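Amidohydrolase 3 domain-containing protein (PDB 3ICJ) is an uncharacterized zinc-binding member of the amidohydrolase family that probably hydrolyses carbon-nitrogen bonds other than peptide bonds. Local coordinates at residues R135-F140 and R161-Y166; V172-S177 and T195-E200; D181-K186 and E204-I209. All coordinates share one frame; numbering follows the deposited sequence. Where two conformers were deposited one is given.

Contact 1: R135-F140 and R161-Y166; sequences RIIFGF and RPVFLY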
loop_
_atom_site.group_PDB
_atom_site.type_symbol
_atom_site.label_atom_id
_atom_site.label_comp_id
_atom_site.label_asym_id
_atom_site.label_seq_id
_atom_site.Cartn_x
_atom_site.Cartn_y
_atom_site.Cartn_z
ATOM N N ARG A 135 -18.854 4.305 -17.058
ATOM C CA ARG A 135 -19.656 3.409 -17.913
ATOM C C ARG A 135 -20.255 2.308 -17.036
ATOM O O ARG A 135 -21.349 1.807 -17.319
ATOM C CB ARG A 135 -18.841 2.829 -19.086
ATOM C CG ARG A 135 -17.435 2.382 -18.720
ATOM C CD ARG A 135 -16.635 1.799 -19.893
ATOM N NE ARG A 135 -15.712 0.782 -19.388
ATOM C CZ ARG A 135 -16.039 -0.496 -19.175
ATOM N NH1 ARG A 135 -17.261 -0.943 -19.440
ATOM N NH2 ARG A 135 -15.146 -1.342 -18.696
ATOM N N ILE A 136 -19.523 1.963 -15.970
ATOM C CA ILE A 136 -20.033 1.204 -14.817
ATOM C C ILE A 136 -19.937 2.087 -13.563
ATOM O O ILE A 136 -18.921 2.756 -13.354
ATOM C CB ILE A 136 -19.242 -0.108 -14.597
ATOM C CG1 ILE A 136 -19.282 -0.963 -15.866
ATOM C CG2 ILE A 136 -19.833 -0.916 -13.441
ATOM C CD1 ILE A 136 -18.023 -1.712 -16.126
ATOM N N ILE A 137 -21.002 2.100 -12.752
ATOM C CA ILE A 137 -21.026 2.867 -11.501
ATOM C C ILE A 137 -20.744 1.962 -10.309
ATOM O O ILE A 137 -21.551 1.090 -9.992
ATOM C CB ILE A 137 -22.385 3.589 -11.259
ATOM C CG1 ILE A 137 -22.751 4.495 -12.439
ATOM C CG2 ILE A 137 -22.338 4.406 -9.961
ATOM C CD1 ILE A 137 -24.230 4.829 -12.502
ATOM N N PHE A 138 -19.606 2.194 -9.658
ATOM C CA PHE A 138 -19.237 1.530 -8.411
ATOM C C PHE A 138 -19.485 2.463 -7.237
ATOM O O PHE A 138 -19.245 3.661 -7.327
ATOM C CB PHE A 138 -17.765 1.084 -8.436
ATOM C CG PHE A 138 -17.457 0.082 -9.524
ATOM C CD1 PHE A 138 -17.812 -1.262 -9.376
ATOM C CD2 PHE A 138 -16.840 0.483 -10.704
ATOM C CE1 PHE A 138 -17.540 -2.198 -10.387
ATOM C CE2 PHE A 138 -16.564 -0.441 -11.723
ATOM C CZ PHE A 138 -16.915 -1.787 -11.561
ATOM N N GLY A 139 -19.976 1.897 -6.140
ATOM C CA GLY A 139 -20.256 2.670 -4.933
ATOM C C GLY A 139 -20.131 1.828 -3.681
ATOM O O GLY A 139 -19.943 0.616 -3.766
ATOM N N PHE A 140 -20.256 2.469 -2.519
ATOM C CA PHE A 140 -20.004 1.812 -1.237
ATOM C C PHE A 140 -20.714 2.519 -0.085
ATOM O O PHE A 140 -21.081 3.693 -0.195
ATOM C CB PHE A 140 -18.492 1.772 -0.939
ATOM C CG PHE A 140 -17.919 3.106 -0.517
ATOM C CD1 PHE A 140 -17.769 3.425 0.836
ATOM C CD2 PHE A 140 -17.534 4.052 -1.471
ATOM C CE1 PHE A 140 -17.263 4.665 1.233
ATOM C CE2 PHE A 140 -17.016 5.297 -1.081
ATOM C CZ PHE A 140 -16.879 5.598 0.270
ATOM N N ARG A 161 -27.165 1.932 -16.767
ATOM C CA ARG A 161 -25.877 1.285 -16.900
ATOM C C ARG A 161 -25.511 0.385 -15.737
ATOM O O ARG A 161 -26.186 0.460 -14.724
ATOM C CB ARG A 161 -24.779 2.305 -17.177
ATOM C CG ARG A 161 -24.455 3.235 -16.043
ATOM C CD ARG A 161 -23.750 4.471 -16.582
ATOM N NE ARG A 161 -24.418 5.690 -16.161
ATOM C CZ ARG A 161 -23.828 6.666 -15.487
ATOM N NH1 ARG A 161 -24.517 7.738 -15.131
ATOM N NH2 ARG A 161 -22.553 6.580 -15.178
ATOM N N PRO A 162 -24.480 -0.440 -15.870
ATOM C CA PRO A 162 -24.174 -1.376 -14.771
ATOM C C PRO A 162 -23.840 -0.660 -13.472
ATOM O O PRO A 162 -23.204 0.393 -13.479
ATOM C CB PRO A 162 -22.953 -2.153 -15.276
ATOM C CG PRO A 162 -23.056 -2.078 -16.745
ATOM C CD PRO A 162 -23.634 -0.725 -17.049
ATOM N N VAL A 163 -24.321 -1.229 -12.376
ATOM C CA VAL A 163 -24.215 -0.628 -11.057
ATOM C C VAL A 163 -23.774 -1.725 -10.093
ATOM O O VAL A 163 -24.279 -2.842 -10.161
ATOM C CB VAL A 163 -25.580 -0.003 -10.641
ATOM C CG1 VAL A 163 -25.684 0.156 -9.157
ATOM C CG2 VAL A 163 -25.795 1.363 -11.334
ATOM N N PHE A 164 -22.817 -1.429 -9.215
ATOM C CA PHE A 164 -22.349 -2.429 -8.253
ATOM C C PHE A 164 -22.019 -1.681 -6.970
ATOM O O PHE A 164 -21.090 -0.865 -6.945
ATOM C CB PHE A 164 -21.124 -3.166 -8.818
ATOM C CG PHE A 164 -20.584 -4.265 -7.916
ATOM C CD1 PHE A 164 -20.927 -5.587 -8.142
ATOM C CD2 PHE A 164 -19.724 -3.973 -6.860
ATOM C CE1 PHE A 164 -20.438 -6.601 -7.326
ATOM C CE2 PHE A 164 -19.229 -4.984 -6.033
ATOM C CZ PHE A 164 -19.589 -6.297 -6.267
ATOM N N LEU A 165 -22.792 -1.944 -5.918
ATOM C CA LEU A 165 -22.738 -1.129 -4.696
ATOM C C LEU A 165 -22.465 -1.937 -3.428
ATOM O O LEU A 165 -23.298 -2.730 -3.008
ATOM C CB LEU A 165 -24.047 -0.353 -4.514
ATOM C CG LEU A 165 -24.587 0.471 -5.687
ATOM C CD1 LEU A 165 -26.004 0.941 -5.390
ATOM C CD2 LEU A 165 -23.696 1.652 -6.004
ATOM N N TYR A 166 -21.295 -1.726 -2.832
ATOM C CA TYR A 166 -20.946 -2.385 -1.578
ATOM C C TYR A 166 -21.852 -1.924 -0.442
ATOM O O TYR A 166 -22.298 -0.777 -0.416
ATOM C CB TYR A 166 -19.481 -2.118 -1.225
ATOM C CG TYR A 166 -18.495 -2.857 -2.100
ATOM C CD1 TYR A 166 -18.137 -4.170 -1.820
ATOM C CD2 TYR A 166 -17.922 -2.244 -3.206
ATOM C CE1 TYR A 166 -17.236 -4.850 -2.617
ATOM C CE2 TYR A 166 -17.021 -2.916 -4.009
ATOM C CZ TYR A 166 -16.681 -4.219 -3.711
ATOM O OH TYR A 166 -15.783 -4.891 -4.506
#

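Contact 2: V172-S177 and T195-E200; sequences VAVMNS and TGIVRE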
loop_
_atom_site.group_PDB
_atom_site.type_symbol
_atom_site.label_atom_id
_atom_site.label_comp_id
_atom_site.label_asym_id
_atom_site.label_seq_id
_atom_site.Cartn_x
_atom_site.Cartn_y
_atom_site.Cartn_z
ATOM N N VAL A 172 -20.965 -7.536 1.762
ATOM C CA VAL A 172 -22.190 -7.713 0.940
ATOM C C VAL A 172 -22.210 -6.641 -0.170
ATOM O O VAL A 172 -21.706 -5.532 0.040
ATOM C CB VAL A 172 -23.503 -7.581 1.801
ATOM C CG1 VAL A 172 -24.771 -7.774 0.951
ATOM C CG2 VAL A 172 -23.523 -8.549 3.011
ATOM N N ALA A 173 -22.782 -6.955 -1.337
ATOM C CA ALA A 173 -22.997 -5.945 -2.370
ATOM C C ALA A 173 -24.347 -6.128 -3.059
ATOM O O ALA A 173 -24.867 -7.233 -3.099
ATOM C CB ALA A 173 -21.873 -5.981 -3.394
ATOM N N VAL A 174 -24.915 -5.038 -3.567
ATOM C CA VAL A 174 -26.116 -5.103 -4.406
ATOM C C VAL A 174 -25.771 -4.625 -5.815
ATOM O O VAL A 174 -24.932 -3.727 -5.989
ATOM C CB VAL A 174 -27.342 -4.332 -3.780
ATOM C CG1 VAL A 174 -27.114 -2.810 -3.763
ATOM C CG2 VAL A 174 -28.669 -4.691 -4.491
ATOM N N MET A 175 -26.399 -5.242 -6.817
ATOM C CA MET A 175 -26.178 -4.869 -8.216
ATOM C C MET A 175 -27.499 -4.816 -9.000
ATOM O O MET A 175 -28.512 -5.376 -8.559
ATOM C CB MET A 175 -25.128 -5.802 -8.877
ATOM C CG MET A 175 -25.551 -7.273 -9.044
ATOM S SD MET A 175 -24.179 -8.386 -9.498
ATOM C CE MET A 175 -23.485 -8.693 -7.899
ATOM N N ASN A 176 -27.511 -4.125 -10.140
ATOM C CA ASN A 176 -28.699 -4.190 -11.002
ATOM C C ASN A 176 -28.580 -5.323 -12.033
ATOM O O ASN A 176 -27.589 -6.074 -12.013
ATOM C CB ASN A 176 -29.044 -2.830 -11.629
ATOM C CG ASN A 176 -28.009 -2.349 -12.611
ATOM O OD1 ASN A 176 -27.015 -3.034 -12.891
ATOM N ND2 ASN A 176 -28.232 -1.153 -13.147
ATOM N N SER A 177 -29.588 -5.448 -12.903
ATOM C CA SER A 177 -29.656 -6.529 -13.897
ATOM C C SER A 177 -28.534 -6.513 -14.926
ATOM O O SER A 177 -27.988 -7.574 -15.254
ATOM C CB SER A 177 -31.014 -6.540 -14.611
ATOM O OG SER A 177 -32.051 -6.790 -13.677
ATOM N N THR A 195 -32.841 -10.483 -6.059
ATOM C CA THR A 195 -32.526 -9.171 -5.458
ATOM C C THR A 195 -31.164 -8.573 -5.865
ATOM O O THR A 195 -30.880 -7.416 -5.554
ATOM C CB THR A 195 -32.600 -9.220 -3.924
ATOM O OG1 THR A 195 -31.737 -10.262 -3.449
ATOM C CG2 THR A 195 -34.036 -9.519 -3.465
ATOM N N GLY A 196 -30.328 -9.355 -6.544
ATOM C CA GLY A 196 -29.019 -8.884 -6.999
ATOM C C GLY A 196 -28.037 -8.718 -5.849
ATOM O O GLY A 196 -27.123 -7.896 -5.924
ATOM N N ILE A 197 -28.233 -9.492 -4.782
ATOM C CA ILE A 197 -27.397 -9.384 -3.592
ATOM C C ILE A 197 -26.367 -10.530 -3.538
ATOM O O ILE A 197 -26.720 -11.697 -3.711
ATOM C CB ILE A 197 -28.283 -9.278 -2.301
ATOM C CG1 ILE A 197 -28.889 -7.870 -2.207
ATOM C CG2 ILE A 197 -27.499 -9.671 -1.030
ATOM C CD1 ILE A 197 -30.028 -7.720 -1.219
ATOM N N VAL A 198 -25.111 -10.194 -3.280
ATOM C CA VAL A 198 -24.065 -11.194 -3.108
ATOM C C VAL A 198 -23.363 -11.132 -1.757
ATOM O O VAL A 198 -23.188 -10.072 -1.189
ATOM C CB VAL A 198 -23.002 -11.126 -4.214
ATOM C CG1 VAL A 198 -23.559 -11.618 -5.523
ATOM C CG2 VAL A 198 -22.459 -9.733 -4.339
ATOM N N ARG A 199 -22.965 -12.293 -1.263
ATOM C CA ARG A 199 -22.331 -12.421 0.036
ATOM C C ARG A 199 -21.074 -13.260 -0.094
ATOM O O ARG A 199 -20.918 -13.982 -1.053
ATOM C CB ARG A 199 -23.278 -13.100 1.024
ATOM C CG ARG A 199 -24.516 -12.312 1.330
ATOM C CD ARG A 199 -25.507 -13.110 2.143
ATOM N NE ARG A 199 -26.071 -14.214 1.389
ATOM C CZ ARG A 199 -27.188 -14.144 0.680
ATOM N NH1 ARG A 199 -27.874 -13.018 0.622
ATOM N NH2 ARG A 199 -27.612 -15.206 0.028
ATOM N N GLU A 200 -20.196 -13.165 0.897
ATOM C CA GLU A 200 -19.126 -14.129 1.084
ATOM C C GLU A 200 -18.427 -14.506 -0.209
ATOM O O GLU A 200 -17.824 -13.668 -0.846
ATOM C CB GLU A 200 -19.626 -15.370 1.817
ATOM C CG GLU A 200 -20.073 -15.093 3.220
ATOM C CD GLU A 200 -20.513 -16.340 3.965
ATOM O OE1 GLU A 200 -20.268 -17.455 3.476
ATOM O OE2 GLU A 200 -21.102 -16.201 5.050
#

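Contact 3: D181-K186 and E204-I209; sequences DLLNLK and EESRKI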
loop_
_atom_site.group_PDB
_atom_site.type_symbol
_atom_site.label_atom_id
_atom_site.label_comp_id
_atom_site.label_asym_id
_atom_site.label_seq_id
_atom_site.Cartn_x
_atom_site.Cartn_y
_atom_site.Cartn_z
ATOM N N ASP A 181 -25.898 -9.522 -15.589
ATOM C CA ASP A 181 -25.704 -10.070 -16.941
ATOM C C ASP A 181 -24.227 -10.108 -17.343
ATOM O O ASP A 181 -23.788 -11.027 -18.047
ATOM C CB ASP A 181 -26.496 -9.259 -17.986
ATOM C CG ASP A 181 -28.018 -9.461 -17.892
ATOM O OD1 ASP A 181 -28.491 -10.376 -17.175
ATOM O OD2 ASP A 181 -28.743 -8.698 -18.572
ATOM N N LEU A 182 -23.469 -9.105 -16.904
ATOM C CA LEU A 182 -22.035 -9.057 -17.190
ATOM C C LEU A 182 -21.248 -10.094 -16.389
ATOM O O LEU A 182 -20.243 -10.624 -16.870
ATOM C CB LEU A 182 -21.464 -7.655 -16.957
ATOM C CG LEU A 182 -21.870 -6.498 -17.880
ATOM C CD1 LEU A 182 -21.088 -5.247 -17.489
ATOM C CD2 LEU A 182 -21.665 -6.816 -19.372
ATOM N N LEU A 183 -21.713 -10.400 -15.181
ATOM C CA LEU A 183 -20.997 -11.328 -14.295
ATOM C C LEU A 183 -21.183 -12.801 -14.640
ATOM O O LEU A 183 -20.222 -13.567 -14.591
ATOM C CB LEU A 183 -21.349 -11.080 -12.815
ATOM C CG LEU A 183 -20.758 -9.840 -12.125
ATOM C CD1 LEU A 183 -21.173 -9.817 -10.675
ATOM C CD2 LEU A 183 -19.243 -9.815 -12.194
ATOM N N ASN A 184 -22.414 -13.189 -14.977
ATOM C CA ASN A 184 -22.758 -14.587 -15.231
ATOM C C ASN A 184 -22.346 -15.561 -14.115
ATOM O O ASN A 184 -21.771 -16.617 -14.391
ATOM C CB ASN A 184 -22.209 -15.047 -16.588
ATOM C CG ASN A 184 -23.266 -15.058 -17.656
ATOM O OD1 ASN A 184 -23.548 -16.100 -18.243
ATOM N ND2 ASN A 184 -23.885 -13.904 -17.897
ATOM N N LEU A 185 -22.635 -15.189 -12.866
ATOM C CA LEU A 185 -22.314 -16.017 -11.696
ATOM C C LEU A 185 -23.132 -17.299 -11.676
ATOM O O LEU A 185 -24.292 -17.294 -12.078
ATOM C CB LEU A 185 -22.621 -15.258 -10.406
ATOM C CG LEU A 185 -21.916 -13.944 -10.094
ATOM C CD1 LEU A 185 -22.633 -13.319 -8.914
ATOM C CD2 LEU A 185 -20.436 -14.174 -9.805
ATOM N N LYS A 186 -22.522 -18.381 -11.192
ATOM C CA LYS A 186 -23.210 -19.665 -11.024
ATOM C C LYS A 186 -24.112 -19.578 -9.788
ATOM O O LYS A 186 -23.775 -18.855 -8.844
ATOM C CB LYS A 186 -22.189 -20.808 -10.890
ATOM C CG LYS A 186 -21.190 -20.888 -12.043
ATOM C CD LYS A 186 -20.237 -22.057 -11.890
ATOM C CE LYS A 186 -19.125 -21.979 -12.920
ATOM N NZ LYS A 186 -18.437 -23.295 -13.056
ATOM N N GLU A 204 -16.654 -12.183 -3.418
ATOM C CA GLU A 204 -15.240 -12.374 -3.775
ATOM C C GLU A 204 -15.051 -12.726 -5.252
ATOM O O GLU A 204 -14.212 -12.135 -5.922
ATOM C CB GLU A 204 -14.596 -13.460 -2.914
ATOM C CG GLU A 204 -14.197 -13.026 -1.516
ATOM C CD GLU A 204 -13.781 -14.206 -0.635
ATOM O OE1 GLU A 204 -13.236 -15.203 -1.164
ATOM O OE2 GLU A 204 -14.004 -14.139 0.594
ATOM N N GLU A 205 -15.835 -13.685 -5.745
ATOM C CA GLU A 205 -15.853 -14.065 -7.168
ATOM C C GLU A 205 -16.330 -12.923 -8.093
ATOM O O GLU A 205 -15.759 -12.725 -9.169
ATOM C CB GLU A 205 -16.683 -15.347 -7.372
ATOM C CG GLU A 205 -17.125 -15.668 -8.808
ATOM C CD GLU A 205 -16.093 -16.441 -9.643
ATOM O OE1 GLU A 205 -16.525 -17.155 -10.575
ATOM O OE2 GLU A 205 -14.867 -16.349 -9.390
ATOM N N SER A 206 -17.355 -12.182 -7.663
ATOM C CA SER A 206 -17.810 -10.968 -8.364
ATOM C C SER A 206 -16.676 -9.966 -8.557
ATOM O O SER A 206 -16.499 -9.463 -9.666
ATOM C CB SER A 206 -18.960 -10.265 -7.626
ATOM O OG SER A 206 -20.152 -11.027 -7.659
ATOM N N ARG A 207 -15.937 -9.698 -7.487
ATOM C CA ARG A 207 -14.785 -8.818 -7.507
ATOM C C ARG A 207 -13.752 -9.326 -8.503
ATOM O O ARG A 207 -13.228 -8.569 -9.286
ATOM C CB ARG A 207 -14.136 -8.780 -6.131
ATOM C CG ARG A 207 -14.710 -7.813 -5.138
ATOM C CD ARG A 207 -13.695 -7.612 -4.019
ATOM N NE ARG A 207 -14.241 -7.142 -2.754
ATOM C CZ ARG A 207 -14.481 -7.917 -1.703
ATOM N NH1 ARG A 207 -14.271 -9.225 -1.768
ATOM N NH2 ARG A 207 -14.953 -7.388 -0.579
ATOM N N LYS A 208 -13.456 -10.616 -8.442
ATOM C CA LYS A 208 -12.447 -11.241 -9.299
ATOM C C LYS A 208 -12.821 -11.061 -10.774
ATOM O O LYS A 208 -11.971 -10.666 -11.580
ATOM C CB LYS A 208 -12.282 -12.723 -8.943
ATOM C CG LYS A 208 -11.278 -13.499 -9.803
ATOM C CD LYS A 208 -11.421 -15.009 -9.610
ATOM C CE LYS A 208 -10.316 -15.576 -8.745
ATOM N NZ LYS A 208 -9.104 -15.840 -9.569
ATOM N N ILE A 209 -14.095 -11.318 -11.105
ATOM C CA ILE A 209 -14.591 -11.186 -12.479
ATOM C C ILE A 209 -14.559 -9.720 -12.946
ATOM O O ILE A 209 -14.143 -9.425 -14.070
ATOM C CB ILE A 209 -16.007 -11.821 -12.670
ATOM C CG1 ILE A 209 -15.941 -13.351 -12.507
ATOM C CG2 ILE A 209 -16.553 -11.500 -14.049
ATOM C CD1 ILE A 209 -17.303 -14.025 -12.248
#

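Contact 1: R135-F140 and R161-Y166
Ile-137 N bonds to Pro-162 O at 2.9 Å, nearly straight (173°), and Ile-137 O accepts Phe-164 N. Two residues on, Gly-139 repeats the pattern, with Gly-139 N to Phe-164 O at 3.1 Å and Gly-139 O accepting Tyr-166 N. The Ile-137 side chain crosses that of Arg-161 at about a right angle; in the conformer of Arg-161 described here, one of two, Ile-137 CD1 lies over the centre of one guanidinium face, 3.5 Å from Arg-161 CZ. This conformer gets there with CG wedged between its backbone N and carbonyl carbon (chi1 68°) and a bend at chi3, while NH2 bonds to the carbonyls of Gly-132 and Gly-134.

The alternating bonds are those of a parallel pair, strands 137-142 and 163-167, the second and third strands of a six-stranded mixed sheet remote from the zinc site. Gly-139 lacks a side chain where Leu-165 CD2 closes to 3.7 Å of Gly-139 CA. On the sheet face carrying Phe-138 and Phe-164, Phe-138 CD1 touches Phe-164 CB at 3.9 Å, and helix 200-214 covers both rings through Ile-210. The other face, with Ile-137, Val-163 and Leu-165, packs on helix 122-130, chiefly at Val-129. Asn-176 OD1 accepts Val-163 N, and its ND2 donates to Arg-161 O.

Contact 2: V172-S177 and T195-E200
Strands 172-175 and 197-199, neighbours in a six-stranded mixed sheet, run antiparallel, their axes at 157° and 4.8 Å apart at closest approach, with Ala-173 and Val-198 as the hydrogen-bonded pair. Ala-173 N reaches Val-198 O at 3.1 Å and Val-198 N returns to Ala-173 O at 3.0 Å. Next along, Met-175 N bonds to Gly-196 O at 2.9 Å, but more bent (142°). Gly-196 has positive phi and forms a G1 beta bulge with Ile-197, both opposite Asp-192.

On the face carrying Val-172, Val-174 and Ile-197, the isoleucine spans two valines: Ile-197 CG2 touches Val-172 CG1, and Ile-197 CG1 meets Val-174 CG2 at 3.9 Å. Ala-173 and Val-198 lie on the other face, joined by the end of Met-175, and helix 200-214 covers them through Leu-203 and Ser-206. Met-175 starts with CG between its backbone N and carbonyl carbon (chi1 66°), and a bend at chi3 turns the methyl back over the partner strand, the side chain crossing the valine at about a right angle. There Met-175 CE sits astride the fork of Val-198, 3.8 Å from both Val-198 CG1 and CG2.

Contact 3: D181-K186 and E204-I209
Two consecutive helices of a sheet-covering layer meet here: the C-terminal end of helix 177-183, with the turn that leaves it, and the middle of helix 200-214. Leu-183, in the last turn of the first helix, forks its methyls over the second. Leu-183 CD1 reaches Ser-206 OG at 3.4 Å, and Leu-183 CD2 lies against Ile-209 CG2 at 3.7 Å, with the leucine and isoleucine side chains set obliquely. Asn-184, with positive phi, then turns the chain out of the helix; its ND2 makes a weak hydrogen bond back to Asp-181 O.

One residue on, Leu-185 is back against helix 200-214. Leu-185 CD1 approaches Ser-206 OG at 3.6 Å, while Leu-185 CD2 touches both Glu-205 CG (3.8 Å) and Ile-209 CD1 (4.0 Å). Only the aliphatic part of Glu-205 takes part, as its side chain slides past that of Leu-185 in the opposite direction. Met-175 and Val-198, from strands 172-175 and 197-199, also touch Ser-206.

No hydrogen bond crosses the interface. Ser-206 OG, held beside its own backbone N (chi1 -69°), bonds to Ala-202 O one helical turn earlier, so the hydroxyl can be packed against leucine methyls with its polarity satisfied within its own helix.

Overall arrangement
From the N terminus, contact 1 comes first: it closes a loop over the helices 144-147 and 153-156 by pairing strands 137-142 and 163-167. The chain then turns into strand 172-175, which adds antiparallel to 163-167 through Leu-165 N and Val-174 O, so contact 2 follows contact 1 in series and extends the same sheet. Contacts 2 and 3 cross: helix 177-183 leaves strand 172-175, and helix 200-214 follows strand 197-199, giving two paired strands, and the two helices that follow them packed together on one face. Met-175 SD against Leu-183 CD1 joins these layers. Contact 3 also reaches back to contact 1, where Phe-164 packs on Ser-206 and Pro-162 on Leu-182.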